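Local coordinates for guanine nucleotide exchange protein (Legionella pneumophila, PDB 1XSZ) that probably acts as a guanine nucleotide exchange factor for ADP-ribosylation factor (Arf) GTPases, with a Sec7 domain and a C-terminal capping domain over its active site, at residues A[61-64]-A[69-72]; A[16-21]-A[46-51]; A[94-99]-A[114-119]. One frame throughout, in Å; residues are numbered along the deposited sequence. Where two conformers were deposited one is given.

Contact 1: A[61-64]-A[69-72]; sequences GDYL and AENQ
Leu-64 and Asn-71 bring the end of helix 57-64 close to the first turn of helix 69-80, their CA atoms 5.6 Å apart, with four non-helical residues between the two segments. Tyr-63 meets both Asn-71 and Glu-70 and is gripped at two points, its backbone carbonyl and its hydroxyl. Asn-71 ND2 donates to Tyr-63 O over 2.9 Å in a nearly straight bond (167° at the hydrogen); the acceptor lies in the plane of the amide, whereas the nitrogen is tilted 25° from the plane of the carbonyl. The same nitrogen sits 3.2 Å above the centre of the Tyr-63 ring, nearest to CD1 and CE1, so one amide group serves both the helix end and a ring face. A chi1 of -180° swings CG of Tyr-63 away from the backbone N, and the ring reaches across until its hydroxyl meets Glu-70. There OH donates to OE2 of Glu-70 in a very short bond of 2.4 Å, made at the ring edge and in its plane. Glu-70 reaches it as an extended chain that crosses the tyrosine at about a right angle, and its other oxygen, OE1, forms a salt bridge with Lys-30 of helix 22-35. The carboxylate is thus held between a phenol and an ammonium group, and its negative charge may polarise the tyrosine O-H bond.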
loop_
_atom_site.group_PDB
_atom_site.type_symbol
_atom_site.label_atom_id
_atom_site.label_comp_id
_atom_site.label_asym_id
_atom_site.label_seq_id
_atom_site.Cartn_x
_atom_site.Cartn_y
_atom_site.Cartn_z
ATOM N N GLY A 61 -3.092 -5.809 -7.593
ATOM C CA GLY A 61 -3.371 -5.094 -6.364
ATOM C C GLY A 61 -2.544 -3.828 -6.255
ATOM O O GLY A 61 -3.020 -2.801 -5.770
ATOM N N ASP A 62 -1.300 -3.889 -6.722
ATOM C CA ASP A 62 -0.438 -2.723 -6.655
ATOM C C ASP A 62 -0.921 -1.620 -7.586
ATOM O O ASP A 62 -0.924 -0.441 -7.226
ATOM C CB ASP A 62 0.996 -3.099 -7.009
ATOM C CG ASP A 62 1.979 -2.116 -6.455
ATOM O OD1 ASP A 62 2.138 -2.106 -5.219
ATOM O OD2 ASP A 62 2.568 -1.349 -7.243
ATOM N N TYR A 63 -1.331 -2.003 -8.788
ATOM C CA TYR A 63 -1.835 -1.035 -9.748
ATOM C C TYR A 63 -3.104 -0.370 -9.204
ATOM O O TYR A 63 -3.228 0.856 -9.187
ATOM C CB TYR A 63 -2.166 -1.724 -11.074
ATOM C CG TYR A 63 -2.687 -0.770 -12.123
ATOM C CD1 TYR A 63 -1.815 -0.121 -13.000
ATOM C CD2 TYR A 63 -4.046 -0.471 -12.203
ATOM C CE1 TYR A 63 -2.287 0.803 -13.930
ATOM C CE2 TYR A 63 -4.526 0.451 -13.122
ATOM C CZ TYR A 63 -3.643 1.083 -13.981
ATOM O OH TYR A 63 -4.123 1.996 -14.889
ATOM N N LEU A 64 -4.045 -1.190 -8.752
ATOM C CA LEU A 64 -5.310 -0.680 -8.235
ATOM C C LEU A 64 -5.178 0.252 -7.041
ATOM O O LEU A 64 -5.974 1.176 -6.887
ATOM C CB LEU A 64 -6.231 -1.844 -7.862
ATOM C CG LEU A 64 -6.798 -2.645 -9.040
ATOM C CD1 LEU A 64 -7.492 -3.894 -8.531
ATOM C CD2 LEU A 64 -7.778 -1.772 -9.831
ATOM N N ALA A 69 -3.892 9.274 -10.968
ATOM C CA ALA A 69 -5.268 9.503 -11.399
ATOM C C ALA A 69 -5.883 8.335 -12.165
ATOM O O ALA A 69 -6.994 7.910 -11.866
ATOM C CB ALA A 69 -5.340 10.775 -12.247
ATOM N N GLU A 70 -5.165 7.821 -13.155
ATOM C CA GLU A 70 -5.661 6.699 -13.945
ATOM C C GLU A 70 -5.982 5.505 -13.054
ATOM O O GLU A 70 -7.066 4.928 -13.126
ATOM C CB GLU A 70 -4.621 6.291 -14.986
ATOM C CG GLU A 70 -4.972 5.029 -15.763
ATOM C CD GLU A 70 -3.879 4.638 -16.739
ATOM O OE1 GLU A 70 -3.619 5.412 -17.682
ATOM O OE2 GLU A 70 -3.273 3.560 -16.561
ATOM N N ASN A 71 -5.022 5.138 -12.214
ATOM C CA ASN A 71 -5.182 4.013 -11.305
ATOM C C ASN A 71 -6.403 4.167 -10.413
ATOM O O ASN A 71 -7.139 3.204 -10.190
ATOM C CB ASN A 71 -3.937 3.867 -10.432
ATOM C CG ASN A 71 -2.673 3.726 -11.247
ATOM O OD1 ASN A 71 -2.301 4.634 -11.997
ATOM N ND2 ASN A 71 -2.005 2.588 -11.113
ATOM N N GLN A 72 -6.614 5.371 -9.891
ATOM C CA GLN A 72 -7.753 5.599 -9.018
ATOM C C GLN A 72 -9.072 5.453 -9.768
ATOM O O GLN A 72 -10.055 4.966 -9.210
ATOM C CB GLN A 72 -7.633 6.966 -8.332
ATOM C CG GLN A 72 -6.380 7.059 -7.461
ATOM C CD GLN A 72 -6.531 7.999 -6.284
ATOM O OE1 GLN A 72 -7.456 7.863 -5.481
ATOM N NE2 GLN A 72 -5.614 8.953 -6.164
#

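Contact 2: A[16-21]-A[46-51]; sequences EAFNAK and EFFHQQ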
loop_
_atom_site.group_PDB
_atom_site.type_symbol
_atom_site.label_atom_id
_atom_site.label_comp_id
_atom_site.label_asym_id
_atom_site.label_seq_id
_atom_site.Cartn_x
_atom_site.Cartn_y
_atom_site.Cartn_z
ATOM N N GLU A 16 0.264 -12.074 -21.078
ATOM C CA GLU A 16 1.705 -12.275 -21.161
ATOM C C GLU A 16 2.464 -10.973 -20.928
ATOM O O GLU A 16 3.444 -10.937 -20.184
ATOM C CB GLU A 16 2.077 -12.850 -22.529
ATOM C CG GLU A 16 3.573 -12.968 -22.769
ATOM C CD GLU A 16 3.899 -13.541 -24.132
ATOM O OE1 GLU A 16 3.404 -12.995 -25.142
ATOM O OE2 GLU A 16 4.653 -14.533 -24.195
ATOM N N ALA A 17 2.005 -9.899 -21.562
ATOM C CA ALA A 17 2.657 -8.606 -21.417
ATOM C C ALA A 17 2.537 -8.075 -19.992
ATOM O O ALA A 17 3.513 -7.585 -19.419
ATOM C CB ALA A 17 2.059 -7.608 -22.396
ATOM N N PHE A 18 1.340 -8.177 -19.421
ATOM C CA PHE A 18 1.099 -7.683 -18.068
ATOM C C PHE A 18 1.969 -8.361 -17.017
ATOM O O PHE A 18 2.616 -7.693 -16.210
ATOM C CB PHE A 18 -0.370 -7.869 -17.677
ATOM C CG PHE A 18 -0.711 -7.289 -16.332
ATOM C CD1 PHE A 18 -1.041 -5.944 -16.201
ATOM C CD2 PHE A 18 -0.654 -8.079 -15.186
ATOM C CE1 PHE A 18 -1.306 -5.390 -14.953
ATOM C CE2 PHE A 18 -0.915 -7.533 -13.930
ATOM C CZ PHE A 18 -1.241 -6.188 -13.813
ATOM N N ASN A 19 1.985 -9.688 -17.018
ATOM C CA ASN A 19 2.769 -10.406 -16.022
ATOM C C ASN A 19 4.267 -10.128 -16.108
ATOM O O ASN A 19 4.951 -10.078 -15.084
ATOM C CB ASN A 19 2.488 -11.909 -16.104
ATOM C CG ASN A 19 1.057 -12.250 -15.715
ATOM O OD1 ASN A 19 0.387 -11.472 -15.035
ATOM N ND2 ASN A 19 0.590 -13.420 -16.129
ATOM N N ALA A 20 4.777 -9.930 -17.319
ATOM C CA ALA A 20 6.199 -9.643 -17.493
ATOM C C ALA A 20 6.500 -8.220 -17.031
ATOM O O ALA A 20 7.493 -7.970 -16.348
ATOM C CB ALA A 20 6.590 -9.818 -18.953
ATOM N N LYS A 21 5.637 -7.287 -17.418
ATOM C CA LYS A 21 5.776 -5.888 -17.036
ATOM C C LYS A 21 4.387 -5.272 -17.100
ATOM O O LYS A 21 3.892 -4.934 -18.176
ATOM C CB LYS A 21 6.721 -5.150 -17.987
ATOM C CG LYS A 21 7.002 -3.716 -17.557
ATOM C CD LYS A 21 7.946 -3.015 -18.520
ATOM C CE LYS A 21 8.203 -1.578 -18.091
ATOM N NZ LYS A 21 8.830 -1.497 -16.741
ATOM N N GLU A 46 -12.372 -4.468 -15.748
ATOM C CA GLU A 46 -13.068 -5.690 -16.125
ATOM C C GLU A 46 -12.085 -6.809 -16.454
ATOM O O GLU A 46 -12.342 -7.970 -16.148
ATOM C CB GLU A 46 -13.987 -5.428 -17.323
ATOM C CG GLU A 46 -14.840 -6.622 -17.746
ATOM C CD GLU A 46 -15.790 -7.085 -16.657
ATOM O OE1 GLU A 46 -16.485 -6.231 -16.065
ATOM O OE2 GLU A 46 -15.857 -8.307 -16.402
ATOM N N PHE A 47 -10.956 -6.457 -17.066
ATOM C CA PHE A 47 -9.949 -7.454 -17.414
ATOM C C PHE A 47 -9.365 -8.069 -16.140
ATOM O O PHE A 47 -9.135 -9.272 -16.073
ATOM C CB PHE A 47 -8.826 -6.821 -18.245
ATOM C CG PHE A 47 -7.980 -7.825 -18.982
ATOM C CD1 PHE A 47 -8.455 -8.436 -20.142
ATOM C CD2 PHE A 47 -6.723 -8.183 -18.507
ATOM C CE1 PHE A 47 -7.688 -9.387 -20.817
ATOM C CE2 PHE A 47 -5.949 -9.135 -19.176
ATOM C CZ PHE A 47 -6.434 -9.737 -20.332
ATOM N N PHE A 48 -9.126 -7.236 -15.132
ATOM C CA PHE A 48 -8.587 -7.716 -13.859
ATOM C C PHE A 48 -9.538 -8.750 -13.250
ATOM O O PHE A 48 -9.103 -9.779 -12.733
ATOM C CB PHE A 48 -8.418 -6.552 -12.877
ATOM C CG PHE A 48 -7.264 -5.632 -13.188
ATOM C CD1 PHE A 48 -7.199 -4.381 -12.588
ATOM C CD2 PHE A 48 -6.228 -6.023 -14.035
ATOM C CE1 PHE A 48 -6.125 -3.527 -12.820
ATOM C CE2 PHE A 48 -5.146 -5.174 -14.273
ATOM C CZ PHE A 48 -5.095 -3.926 -13.664
ATOM N N HIS A 49 -10.837 -8.464 -13.294
ATOM C CA HIS A 49 -11.830 -9.389 -12.758
ATOM C C HIS A 49 -11.910 -10.661 -13.601
ATOM O O HIS A 49 -11.850 -11.774 -13.077
ATOM C CB HIS A 49 -13.211 -8.726 -12.717
ATOM C CG HIS A 49 -13.435 -7.858 -11.519
ATOM N ND1 HIS A 49 -13.891 -6.561 -11.613
ATOM C CD2 HIS A 49 -13.308 -8.117 -10.196
ATOM C CE1 HIS A 49 -14.039 -6.060 -10.399
ATOM N NE2 HIS A 49 -13.692 -6.984 -9.521
ATOM N N GLN A 50 -12.044 -10.487 -14.911
ATOM C CA GLN A 50 -12.157 -11.614 -15.831
ATOM C C GLN A 50 -10.967 -12.561 -15.850
ATOM O O GLN A 50 -11.137 -13.778 -15.909
ATOM C CB GLN A 50 -12.387 -11.108 -17.258
ATOM C CG GLN A 50 -13.789 -10.613 -17.552
ATOM C CD GLN A 50 -14.819 -11.724 -17.494
ATOM O OE1 GLN A 50 -14.549 -12.853 -17.902
ATOM N NE2 GLN A 50 -16.008 -11.405 -17.000
ATOM N N GLN A 51 -9.762 -12.004 -15.797
ATOM C CA GLN A 51 -8.553 -12.816 -15.871
ATOM C C GLN A 51 -7.816 -12.981 -14.548
ATOM O O GLN A 51 -6.611 -13.230 -14.531
ATOM C CB GLN A 51 -7.607 -12.208 -16.911
ATOM C CG GLN A 51 -8.257 -11.967 -18.271
ATOM C CD GLN A 51 -8.580 -13.254 -19.006
ATOM O OE1 GLN A 51 -9.331 -13.253 -19.984
ATOM N NE2 GLN A 51 -8.007 -14.357 -18.546
#
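Phe-48 is the residue of 46-51 that touches 16-21, meeting Phe-18 across a gap of 10.6 Å between their CA atoms. Along the second segment, Glu-46 comes first and looks to its own helix: its OE2 receives Gln-50 NE2 at 3.2 Å, one turn on, with the oxygen in the plane of the Gln-50 amide. Phe-47 packs on Ile-14 and Ile-15, earlier on the helix that carries Phe-18. Next, Phe-48 turns the edge of its ring toward the face of Phe-18 in an offset edge-to-face pair, the centroids 5.8 Å apart and the planes at 63°. CG lies opposite the backbone N in Phe-18 (chi1 -176°) but opposite the carbonyl carbon in Phe-48, and the two side chains cross at about a right angle. The closest atoms are Phe-48 CE2 and Phe-18 CE1, at 3.9 Å. Both rings are buried in the all-helical Sec7 domain, where Ile-26 of helix 22-35 and Val-60 of helix 57-64 touch the pair, so that four helices converge here. His-49 stacks on Phe-78 and bonds through ND1 to Gln-81. Gln-51, the first residue to leave helical geometry, lays its CG over the face of Phe-47, 3.5 Å above the ring plane and offset toward the rim.

Contact 3: A[94-99]-A[114-119]; sequences RTFLKT and QSFSGA
Phe-116 and Phe-96 interlock ring against CB, joining helix 106-123 to helix 89-98, the CA atoms of Phe-96 and Phe-116 being 7.1 Å apart. In Phe-116 the contact begins at the root of the side chain. Its CB rests over the centre of the Phe-96 ring, 3.6 Å from the centroid and only 7° off the ring normal, a well-centred CH-pi contact in which all six ring carbons lie at similar distances. CG of Phe-116 follows at 4.1 Å from Phe-96 CG, already moving off the ring toward its attachment. Because chi1 of 166° sets CG roughly opposite the backbone N, the ring extends across to helix 89-98, and CD1 comes to lie 3.7 Å from Phe-96 CB. The two phenylalanines therefore pass each other obliquely, their planes at 46° and centroids 5.4 Å apart, each ring lying near the other's CB. This aromatic pair belongs to the core of the all-helical Sec7 domain and is extended by two further aromatic pairs: the Phe-96 ring makes an edge-to-face pair with Phe-100, and the ring of Phe-116 makes another with Phe-84. Helix 69-80 adds Thr-79, which touches Phe-96 and whose hydroxyl is hydrogen-bonded to that of Ser-115. Each segment also has a hydroxyl turned back on its own backbone: Thr-99 OG1 donates to Thr-95 O at 2.8 Å, while Ser-117 OG, in the conformer given, donates to Gln-114 O, which also accepts from the backbone N of Gly-118.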
loop_
_atom_site.group_PDB
_atom_site.type_symbol
_atom_site.label_atom_id
_atom_site.label_comp_id
_atom_site.label_asym_id
_atom_site.label_seq_id
_atom_site.Cartn_x
_atom_site.Cartn_y
_atom_site.Cartn_z
ATOM N N ARG A 94 -15.579 -8.235 4.040
ATOM C CA ARG A 94 -14.802 -9.473 4.004
ATOM C C ARG A 94 -14.584 -9.908 2.559
ATOM O O ARG A 94 -13.475 -10.283 2.170
ATOM C CB ARG A 94 -15.515 -10.589 4.775
ATOM C CG ARG A 94 -14.678 -11.856 4.904
ATOM C CD ARG A 94 -15.346 -12.870 5.824
ATOM N NE ARG A 94 -14.447 -13.960 6.197
ATOM C CZ ARG A 94 -14.046 -14.922 5.371
ATOM N NH1 ARG A 94 -14.465 -14.941 4.114
ATOM N NH2 ARG A 94 -13.223 -15.867 5.805
ATOM N N THR A 95 -15.645 -9.859 1.763
ATOM C CA THR A 95 -15.554 -10.242 0.360
ATOM C C THR A 95 -14.571 -9.338 -0.377
ATOM O O THR A 95 -13.745 -9.803 -1.169
ATOM C CB THR A 95 -16.938 -10.160 -0.306
ATOM O OG1 THR A 95 -17.806 -11.130 0.297
ATOM C CG2 THR A 95 -16.830 -10.425 -1.801
ATOM N N PHE A 96 -14.649 -8.044 -0.100
ATOM C CA PHE A 96 -13.767 -7.080 -0.736
ATOM C C PHE A 96 -12.299 -7.353 -0.388
ATOM O O PHE A 96 -11.457 -7.490 -1.277
ATOM C CB PHE A 96 -14.162 -5.663 -0.301
ATOM C CG PHE A 96 -13.270 -4.582 -0.848
ATOM C CD1 PHE A 96 -12.206 -4.087 -0.093
ATOM C CD2 PHE A 96 -13.488 -4.065 -2.123
ATOM C CE1 PHE A 96 -11.372 -3.084 -0.608
ATOM C CE2 PHE A 96 -12.663 -3.068 -2.646
ATOM C CZ PHE A 96 -11.603 -2.576 -1.884
ATOM N N LEU A 97 -11.994 -7.453 0.900
ATOM C CA LEU A 97 -10.610 -7.677 1.307
ATOM C C LEU A 97 -10.014 -8.980 0.786
ATOM O O LEU A 97 -8.833 -9.027 0.435
ATOM C CB LEU A 97 -10.493 -7.619 2.832
ATOM C CG LEU A 97 -10.817 -6.251 3.440
ATOM C CD1 LEU A 97 -10.895 -6.381 4.948
ATOM C CD2 LEU A 97 -9.766 -5.224 3.019
ATOM N N LYS A 98 -10.826 -10.031 0.717
ATOM C CA LYS A 98 -10.357 -11.332 0.243
ATOM C C LYS A 98 -10.102 -11.364 -1.266
ATOM O O LYS A 98 -9.464 -12.288 -1.777
ATOM C CB LYS A 98 -11.376 -12.411 0.646
ATOM C CG LYS A 98 -11.086 -13.813 0.128
ATOM C CD LYS A 98 -12.091 -14.816 0.691
ATOM C CE LYS A 98 -13.521 -14.438 0.337
ATOM N NZ LYS A 98 -13.752 -14.440 -1.137
ATOM N N THR A 99 -10.581 -10.347 -1.974
ATOM C CA THR A 99 -10.426 -10.254 -3.425
ATOM C C THR A 99 -8.992 -9.956 -3.876
ATOM O O THR A 99 -8.593 -10.315 -4.985
ATOM C CB THR A 99 -11.348 -9.143 -3.996
ATOM O OG1 THR A 99 -12.716 -9.453 -3.697
ATOM C CG2 THR A 99 -11.183 -9.023 -5.508
ATOM N N GLN A 114 -10.862 2.849 1.280
ATOM C CA GLN A 114 -11.678 4.007 0.906
ATOM C C GLN A 114 -12.559 3.682 -0.300
ATOM O O GLN A 114 -13.690 4.161 -0.402
ATOM C CB GLN A 114 -10.781 5.202 0.579
ATOM C CG GLN A 114 -10.108 5.818 1.793
ATOM C CD GLN A 114 -9.145 6.924 1.421
ATOM O OE1 GLN A 114 -9.506 7.866 0.714
ATOM N NE2 GLN A 114 -7.912 6.818 1.898
ATOM N N SER A 115 -12.045 2.876 -1.222
ATOM C CA SER A 115 -12.821 2.501 -2.403
ATOM C C SER A 115 -14.031 1.674 -1.973
ATOM O O SER A 115 -15.159 1.906 -2.427
ATOM C CB SER A 115 -11.951 1.695 -3.368
ATOM O OG SER A 115 -12.675 1.369 -4.541
ATOM N N PHE A 116 -13.804 0.707 -1.095
ATOM C CA PHE A 116 -14.898 -0.114 -0.604
ATOM C C PHE A 116 -15.951 0.731 0.103
ATOM O O PHE A 116 -17.146 0.588 -0.152
ATOM C CB PHE A 116 -14.396 -1.160 0.390
ATOM C CG PHE A 116 -15.499 -1.797 1.181
ATOM C CD1 PHE A 116 -16.292 -2.791 0.620
ATOM C CD2 PHE A 116 -15.804 -1.336 2.458
ATOM C CE1 PHE A 116 -17.380 -3.314 1.322
ATOM C CE2 PHE A 116 -16.889 -1.854 3.163
ATOM C CZ PHE A 116 -17.676 -2.841 2.593
ATOM N N SER A 117 -15.508 1.603 1.004
ATOM C CA SER A 117 -16.430 2.445 1.759
ATOM C C SER A 117 -17.321 3.279 0.845
ATOM O O SER A 117 -18.516 3.429 1.101
ATOM C CB SER A 117 -15.657 3.359 2.717
ATOM O OG SER A 117 -14.831 4.269 2.017
ATOM N N GLY A 118 -16.742 3.819 -0.221
ATOM C CA GLY A 118 -17.524 4.618 -1.148
ATOM C C GLY A 118 -18.535 3.784 -1.913
ATOM O O GLY A 118 -19.683 4.204 -2.096
ATOM N N ALA A 119 -18.119 2.605 -2.364
ATOM C CA ALA A 119 -19.001 1.720 -3.118
ATOM C C ALA A 119 -20.093 1.128 -2.237
ATOM O O ALA A 119 -21.231 0.960 -2.683
ATOM C CB ALA A 119 -18.195 0.603 -3.767
#

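In the fold
All three contacts lie in the Sec7 domain, the part of the protein whose active site the C-terminal domain caps, and they follow one another along the chain without overlap. Contacts 1 and 2 are directly joined, their centres about 13 Å apart: Phe-48 of contact 2 packs through CE1 on Tyr-63 CD2 at 3.7 Å and through CD1 on Leu-64 CD2 at 3.8 Å. Contact 3 touches neither, its nearest atoms being about 6 Å from contact 1 and about 5 Å from contact 2, but helix 69-80 bridges the gap. That helix supplies Glu-70 and Asn-71 to contact 1, while its Phe-78 meets Leu-64 of contact 1, His-49 of contact 2 and Thr-99 of contact 3.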